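Local atomic coordinates of RNA-dependent RNA Polymerase (Bombyx mori cytoplasmic polyhedrosis virus, PDB entry 6TZ0), a protein that catalyses RNA-directed RNA synthesis, transcribing the viral double-stranded genome into plus strands and probably also making the complementary minus strands. Residues Met133-Arg138 and Asp190-Phe194; Ala128-Leu132 and Thr347-Leu351; Leu104-Gly110 and Lys197-Ile202. All blocks are in the same frame, centred on the assembly; numbering follows the deposited sequence.

All three contacts belong to one side of the polymerase and meet one another around helix 121-134. Interactions 1 and 2 share that helix: its end and the turn after it meet the hairpin strand 191-194 in interaction 1, while its last full turns meet the start of helix 349-356 in interaction 2. Interaction 3 ties together two loops, and its Gln-137 and Met-133 neighbours belong to interaction 1. Interaction 2 is buried and built from apolar side-chain contacts. Interaction 3 is also largely buried, yet rests on backbone and serine hydrogen bonds. Interaction 1 is partly buried and the most mixed, with a ring pair, one backbone bond and a salt bridge toward the exposed Asp-190.

Interaction 1 of 3, residues Met133-Arg138 and Asp190-Phe194; sequences MHVKQR and DKIIF
His-134 and Phe-194 bring the end of helix 121-134 onto the second strand of the beta-hairpin 183-186/191-194, which carries the ATP-binding residue Tyr-184 and is followed by another, Asn-195; no ATP is bound to this chain. The two rings form an offset edge-to-face pair: the CD2-CE2 edge of Phe-194 points at the face of His-134, with the planes 85° apart. Phe-194 CD2 comes to 3.3 Å from His-134 NE2. On its other nitrogen, ND1, the imidazole bonds to the carbonyl of Asp-130 one helical turn back, which helps to fix the ring's rotation.

One backbone bond crosses the contact, from Ile-192 N to His-134 O (2.9 Å, 161° at the hydrogen), using a carbonyl at the C-terminal end of the helix.

Charge enters through Arg-138. Its chain runs past Lys-191, CD lying 3.7 Å from Lys-191 CA, and bends at chi3 (-67°). NH1 thereby arrives 3.5 Å from Asp-190 OD1 in a long salt bridge, while NE pairs with Glu-185 on the first hairpin strand.

The apolar part centres on Ile-192, which packs against the type I turn Val-135 to Arg-138, its CD1 3.8 Å from Gln-137 CB.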
# COMPACT_ATOMS: atom_id res chain seq x y z
N MET A 133 18.76 8.71 18.64
CA MET A 133 18.48 9.58 19.77
C MET A 133 18.27 11.04 19.36
O MET A 133 17.53 11.77 20.03
CB MET A 133 19.62 9.43 20.80
CG MET A 133 19.49 10.28 22.06
SD MET A 133 20.63 9.83 23.36
CE MET A 133 22.21 10.24 22.66
N HIS A 134 18.83 11.46 18.23
CA HIS A 134 18.81 12.87 17.86
C HIS A 134 17.90 13.23 16.70
O HIS A 134 17.46 14.38 16.62
CB HIS A 134 20.23 13.33 17.54
CG HIS A 134 21.10 13.49 18.74
ND1 HIS A 134 21.71 12.42 19.37
CD2 HIS A 134 21.49 14.59 19.41
CE1 HIS A 134 22.41 12.86 20.39
NE2 HIS A 134 22.30 14.18 20.44
N VAL A 135 17.61 12.31 15.78
CA VAL A 135 16.86 12.62 14.57
C VAL A 135 15.45 12.04 14.61
O VAL A 135 14.48 12.74 14.29
CB VAL A 135 17.62 12.15 13.31
CG1 VAL A 135 16.82 12.42 12.05
CG2 VAL A 135 18.97 12.83 13.23
N LYS A 136 15.30 10.78 15.03
CA LYS A 136 14.01 10.11 15.03
C LYS A 136 13.03 10.66 16.05
O LYS A 136 11.84 10.35 15.96
CB LYS A 136 14.18 8.61 15.28
CG LYS A 136 14.92 7.86 14.20
CD LYS A 136 14.09 7.78 12.93
CE LYS A 136 14.74 6.86 11.92
NZ LYS A 136 16.00 7.45 11.41
N GLN A 137 13.48 11.47 17.01
CA GLN A 137 12.57 11.95 18.04
C GLN A 137 11.89 13.27 17.70
O GLN A 137 10.85 13.56 18.29
CB GLN A 137 13.29 12.09 19.38
CG GLN A 137 13.57 10.78 20.06
CD GLN A 137 14.16 10.96 21.44
OE1 GLN A 137 14.43 12.08 21.87
NE2 GLN A 137 14.36 9.86 22.16
N ARG A 138 12.43 14.08 16.79
CA ARG A 138 11.75 15.33 16.48
C ARG A 138 10.59 15.05 15.53
O ARG A 138 10.78 14.72 14.36
CB ARG A 138 12.73 16.40 15.97
CG ARG A 138 13.59 16.10 14.77
CD ARG A 138 14.53 17.26 14.52
NE ARG A 138 13.85 18.48 14.11
CZ ARG A 138 13.60 18.80 12.84
NH1 ARG A 138 14.00 17.99 11.88
NH2 ARG A 138 12.99 19.93 12.55
N ASP A 190 18.56 19.53 11.12
CA ASP A 190 17.51 18.51 11.18
C ASP A 190 17.78 17.48 12.28
O ASP A 190 17.73 16.27 12.06
CB ASP A 190 17.30 17.83 9.83
CG ASP A 190 16.58 18.72 8.84
OD1 ASP A 190 15.75 19.54 9.29
OD2 ASP A 190 16.85 18.62 7.63
N LYS A 191 18.05 17.99 13.48
CA LYS A 191 18.26 17.13 14.63
C LYS A 191 17.98 17.93 15.89
O LYS A 191 17.85 19.16 15.86
CB LYS A 191 19.67 16.55 14.66
CG LYS A 191 20.78 17.55 14.84
CD LYS A 191 22.12 16.86 14.68
CE LYS A 191 22.36 15.90 15.83
NZ LYS A 191 23.68 15.24 15.75
N ILE A 192 17.86 17.22 17.00
CA ILE A 192 17.64 17.82 18.31
C ILE A 192 19.01 18.01 18.96
O ILE A 192 19.68 17.04 19.29
CB ILE A 192 16.75 16.94 19.19
CG1 ILE A 192 15.38 16.77 18.55
CG2 ILE A 192 16.62 17.54 20.57
CD1 ILE A 192 14.55 15.69 19.20
N ILE A 193 19.41 19.26 19.14
CA ILE A 193 20.66 19.56 19.82
C ILE A 193 20.40 19.66 21.31
O ILE A 193 19.52 20.40 21.75
CB ILE A 193 21.29 20.86 19.28
CG1 ILE A 193 21.71 20.72 17.81
CG2 ILE A 193 22.48 21.27 20.12
CD1 ILE A 193 20.71 21.25 16.81
N PHE A 194 21.15 18.88 22.10
CA PHE A 194 21.06 18.93 23.55
C PHE A 194 21.96 20.03 24.09
O PHE A 194 23.11 20.18 23.65
CB PHE A 194 21.47 17.58 24.15
CG PHE A 194 20.48 16.49 23.91
CD1 PHE A 194 19.43 16.27 24.78
CD2 PHE A 194 20.59 15.69 22.78
CE1 PHE A 194 18.52 15.26 24.54
CE2 PHE A 194 19.68 14.68 22.54
CZ PHE A 194 18.65 14.47 23.42

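Interaction 2 of 3, residues Ala128-Leu132 and Thr347-Leu351; sequences ALDKL and TLTEL
Leu-348 and Leu-132 form the centre of a buried leucine cluster that joins helix 121-134, in the N-terminal region, to the first turn of helix 349-356, in the central polymerase region. The methyl groups of Leu-132 do most of the touching. Its CD1 reaches the branch carbon CG of Leu-348 at 3.7 Å and lies as close to the CD1 methyl of the same residue. The same Leu-132 methyl meets Leu-351 CD1 at 3.8 Å, so it sits against two leucines one turn apart. The other Leu-132 branch, CD2, turns to Thr-347 and packs on its CG2 at 3.7 Å.

Leu-348 also rests against the helix one turn earlier. Its CD1 lies 3.9 Å from Ala-128 CB, and its CD2 is 3.8 Å from Ala-128 O. That carbonyl is already bonded to Leu-132 N within the helix, so the leucine methyls cover a backbone polar atom that has its partner. Leu-129 CD2 adds a looser contact with Leu-348 CD1.

In Leu-132, CG stands roughly opposite the backbone N (chi1 -156°), which carries the CD1 and CD2 branches off the helix toward 347-351. Leu-348 occupies the N-cap position, and its own carbonyl accepts Leu-351 N, a bond within the first turn that places Leu-348 and Leu-351 about one turn apart.

Farther out, Leu-104 packs on Leu-132 and Tyr-81 on Leu-129, while Glu-350 touches Tyr-622 and Ser-624 on strand 620-624. Thr-347 lies about 9 Å, side chain to side chain, from Arg-485, a UTP-binding residue seen with its ligand in another structure of this protein, and a weak bond links its carbonyl to Gln-486. The Thr-347 methyl is turned to Leu-132 while its hydroxyl OG1 is hydrogen-bonded to Asp-102 O.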
# COMPACT_ATOMS: atom_id res chain seq x y z
N ALA A 128 24.45 5.30 13.99
CA ALA A 128 23.02 5.05 13.86
C ALA A 128 22.29 5.24 15.18
O ALA A 128 21.14 5.69 15.18
CB ALA A 128 22.79 3.64 13.33
N LEU A 129 22.92 4.93 16.31
CA LEU A 129 22.27 5.18 17.59
C LEU A 129 22.23 6.67 17.92
O LEU A 129 21.28 7.14 18.56
CB LEU A 129 22.96 4.40 18.70
CG LEU A 129 22.74 2.90 18.54
CD1 LEU A 129 23.55 2.13 19.54
CD2 LEU A 129 21.28 2.55 18.68
N ASP A 130 23.23 7.43 17.46
CA ASP A 130 23.16 8.89 17.51
C ASP A 130 21.99 9.40 16.68
O ASP A 130 21.25 10.29 17.12
CB ASP A 130 24.47 9.49 17.01
CG ASP A 130 24.60 10.99 17.29
OD1 ASP A 130 23.72 11.58 17.94
OD2 ASP A 130 25.58 11.60 16.83
N LYS A 131 21.81 8.84 15.48
CA LYS A 131 20.67 9.21 14.64
C LYS A 131 19.34 8.83 15.29
O LYS A 131 18.35 9.54 15.14
CB LYS A 131 20.81 8.53 13.28
CG LYS A 131 19.76 8.93 12.27
CD LYS A 131 19.99 8.26 10.92
CE LYS A 131 18.90 8.66 9.93
NZ LYS A 131 19.09 8.06 8.59
N LEU A 132 19.33 7.73 16.04
CA LEU A 132 18.13 7.30 16.75
C LEU A 132 17.77 8.30 17.85
O LEU A 132 16.61 8.69 17.99
CB LEU A 132 18.36 5.91 17.35
CG LEU A 132 17.21 4.96 17.68
CD1 LEU A 132 17.75 3.56 17.82
CD2 LEU A 132 16.49 5.30 18.92
N THR A 347 11.63 4.16 15.34
CA THR A 347 13.07 4.04 15.56
C THR A 347 13.73 3.57 14.27
O THR A 347 13.17 3.71 13.18
CB THR A 347 13.41 3.08 16.72
OG1 THR A 347 12.64 1.88 16.61
CG2 THR A 347 13.25 3.76 18.06
N LEU A 348 14.95 3.07 14.40
CA LEU A 348 15.66 2.45 13.29
C LEU A 348 14.91 1.23 12.80
O LEU A 348 14.48 0.39 13.59
CB LEU A 348 17.07 2.03 13.72
CG LEU A 348 18.11 3.07 14.15
CD1 LEU A 348 19.34 2.35 14.65
CD2 LEU A 348 18.46 4.02 13.03
N THR A 349 14.76 1.12 11.48
CA THR A 349 14.02 0.01 10.89
C THR A 349 14.77 -1.31 10.98
O THR A 349 14.14 -2.37 10.83
CB THR A 349 13.68 0.33 9.45
OG1 THR A 349 13.07 -0.81 8.84
CG2 THR A 349 14.91 0.70 8.71
N GLU A 350 16.07 -1.30 11.25
CA GLU A 350 16.78 -2.54 11.54
C GLU A 350 16.32 -3.15 12.85
O GLU A 350 16.44 -4.36 13.05
CB GLU A 350 18.29 -2.30 11.58
CG GLU A 350 18.94 -1.80 10.31
CD GLU A 350 18.99 -0.29 10.23
OE1 GLU A 350 18.50 0.38 11.16
OE2 GLU A 350 19.54 0.24 9.24
N LEU A 351 15.80 -2.33 13.77
CA LEU A 351 15.34 -2.83 15.05
C LEU A 351 13.93 -3.38 14.98
O LEU A 351 13.60 -4.34 15.69
CB LEU A 351 15.42 -1.73 16.11
CG LEU A 351 16.82 -1.28 16.54
CD1 LEU A 351 16.73 -0.09 17.46
CD2 LEU A 351 17.55 -2.42 17.21

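Interaction 3 of 3, residues Leu104-Gly110 and Lys197-Ile202; sequences LVTFRAG and KSVASI
A single antiparallel bridge joins the loop that precedes helix 121-134 to the one between strand 191-194 and helix 206-218. It pairs Arg-108 with Ala-200, a non-hydrogen-bonded pair whose CA atoms are 4.6 Å apart. Ala-109 N bonds to Val-199 O at 2.9 Å on one flank. On that same flank a weak bond runs from Gly-110 N to Lys-197 O; on the other, the bond from Ser-201 N to Phe-107 O is bent and weak.

Ser-201 carries most of the side-chain work. With OG set between the backbone N and the carbonyl carbon (chi1 62°), the hydroxyl donates to Val-105 O at 2.9 Å, in the carbonyl plane on a lone pair, and accepts Phe-107 N at 3.0 Å. Its CB stands over the centre of the Phe-107 ring, 4.0 Å from the centroid, in a CH-pi contact. Tyr-81 meets the same ring edge-to-face, and Met-133 of helix 121-134 touches it too.

Beyond the serine, Leu-104 CD1 packs on Ile-202 CD1 at 3.7 Å. Arg-108 turns its CB away, and its guanidinium pairs with Glu-80.

One bond given and one accepted hold the Ser-201 hydroxyl in place and extend the polar link to Val-105 and Phe-107, beyond the single bridge.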
# COMPACT_ATOMS: atom_id res chain seq x y z
N LEU A 104 14.11 3.14 21.77
CA LEU A 104 15.11 3.93 22.48
C LEU A 104 15.04 3.64 23.98
O LEU A 104 14.05 3.96 24.64
CB LEU A 104 14.89 5.41 22.18
CG LEU A 104 15.89 6.52 22.51
CD1 LEU A 104 15.65 7.09 23.87
CD2 LEU A 104 17.31 6.00 22.45
N VAL A 105 16.10 3.02 24.50
CA VAL A 105 16.25 2.79 25.93
C VAL A 105 16.57 4.12 26.60
O VAL A 105 17.16 5.01 25.98
CB VAL A 105 17.34 1.72 26.16
CG1 VAL A 105 17.49 1.32 27.62
CG2 VAL A 105 17.04 0.49 25.34
N THR A 106 16.15 4.28 27.85
CA THR A 106 16.42 5.51 28.60
C THR A 106 17.82 5.47 29.19
O THR A 106 18.17 4.53 29.91
CB THR A 106 15.37 5.68 29.69
OG1 THR A 106 14.07 5.71 29.10
CG2 THR A 106 15.60 6.98 30.43
N PHE A 107 18.63 6.48 28.88
CA PHE A 107 19.96 6.65 29.44
C PHE A 107 20.31 8.13 29.43
O PHE A 107 19.54 8.96 28.95
CB PHE A 107 21.00 5.79 28.69
CG PHE A 107 21.04 6.02 27.20
CD1 PHE A 107 21.86 6.97 26.65
CD2 PHE A 107 20.27 5.25 26.36
CE1 PHE A 107 21.90 7.18 25.29
CE2 PHE A 107 20.29 5.45 25.00
CZ PHE A 107 21.11 6.42 24.47
N ARG A 108 21.48 8.46 29.97
CA ARG A 108 21.93 9.85 30.01
C ARG A 108 22.45 10.27 28.64
O ARG A 108 23.18 9.53 27.99
CB ARG A 108 23.02 10.02 31.07
CG ARG A 108 23.50 11.44 31.26
CD ARG A 108 24.50 11.56 32.38
NE ARG A 108 25.71 10.79 32.12
CZ ARG A 108 26.76 11.24 31.43
NH1 ARG A 108 26.76 12.47 30.94
NH2 ARG A 108 27.81 10.46 31.25
N ALA A 109 22.05 11.47 28.21
CA ALA A 109 22.22 11.88 26.82
C ALA A 109 23.68 12.08 26.43
O ALA A 109 24.02 11.99 25.24
CB ALA A 109 21.43 13.16 26.56
N GLY A 110 24.55 12.36 27.39
CA GLY A 110 25.97 12.46 27.10
C GLY A 110 26.74 11.18 27.27
O GLY A 110 27.95 11.16 27.04
N LYS A 197 23.71 17.86 28.89
CA LYS A 197 24.03 16.46 28.63
C LYS A 197 23.62 15.54 29.76
O LYS A 197 23.64 14.32 29.59
CB LYS A 197 25.53 16.30 28.37
CG LYS A 197 26.06 17.11 27.20
CD LYS A 197 25.49 16.64 25.89
CE LYS A 197 26.20 17.30 24.72
NZ LYS A 197 25.92 18.76 24.63
N SER A 198 23.23 16.09 30.91
CA SER A 198 22.90 15.25 32.06
C SER A 198 21.45 14.77 32.00
O SER A 198 21.02 13.99 32.85
CB SER A 198 23.15 16.03 33.35
OG SER A 198 22.31 17.16 33.42
N VAL A 199 20.69 15.22 30.99
CA VAL A 199 19.28 14.89 30.93
C VAL A 199 19.10 13.53 30.25
O VAL A 199 20.02 13.01 29.61
CB VAL A 199 18.53 16.02 30.20
CG1 VAL A 199 18.66 15.90 28.69
CG2 VAL A 199 17.09 16.14 30.65
N ALA A 200 17.92 12.94 30.42
CA ALA A 200 17.65 11.61 29.90
C ALA A 200 17.49 11.61 28.38
O ALA A 200 17.33 12.66 27.75
CB ALA A 200 16.39 11.02 30.53
N SER A 201 17.53 10.41 27.80
CA SER A 201 17.51 10.29 26.35
C SER A 201 16.10 10.35 25.79
O SER A 201 15.87 10.94 24.73
CB SER A 201 18.19 8.98 25.95
OG SER A 201 17.48 7.88 26.48
N ILE A 202 15.13 9.75 26.50
CA ILE A 202 13.74 9.74 26.05
C ILE A 202 13.01 11.01 26.43
O ILE A 202 11.83 11.18 26.10
CB ILE A 202 13.11 8.45 26.63
CG1 ILE A 202 11.83 8.05 25.88
CG2 ILE A 202 12.82 8.64 28.11
CD1 ILE A 202 12.03 7.78 24.41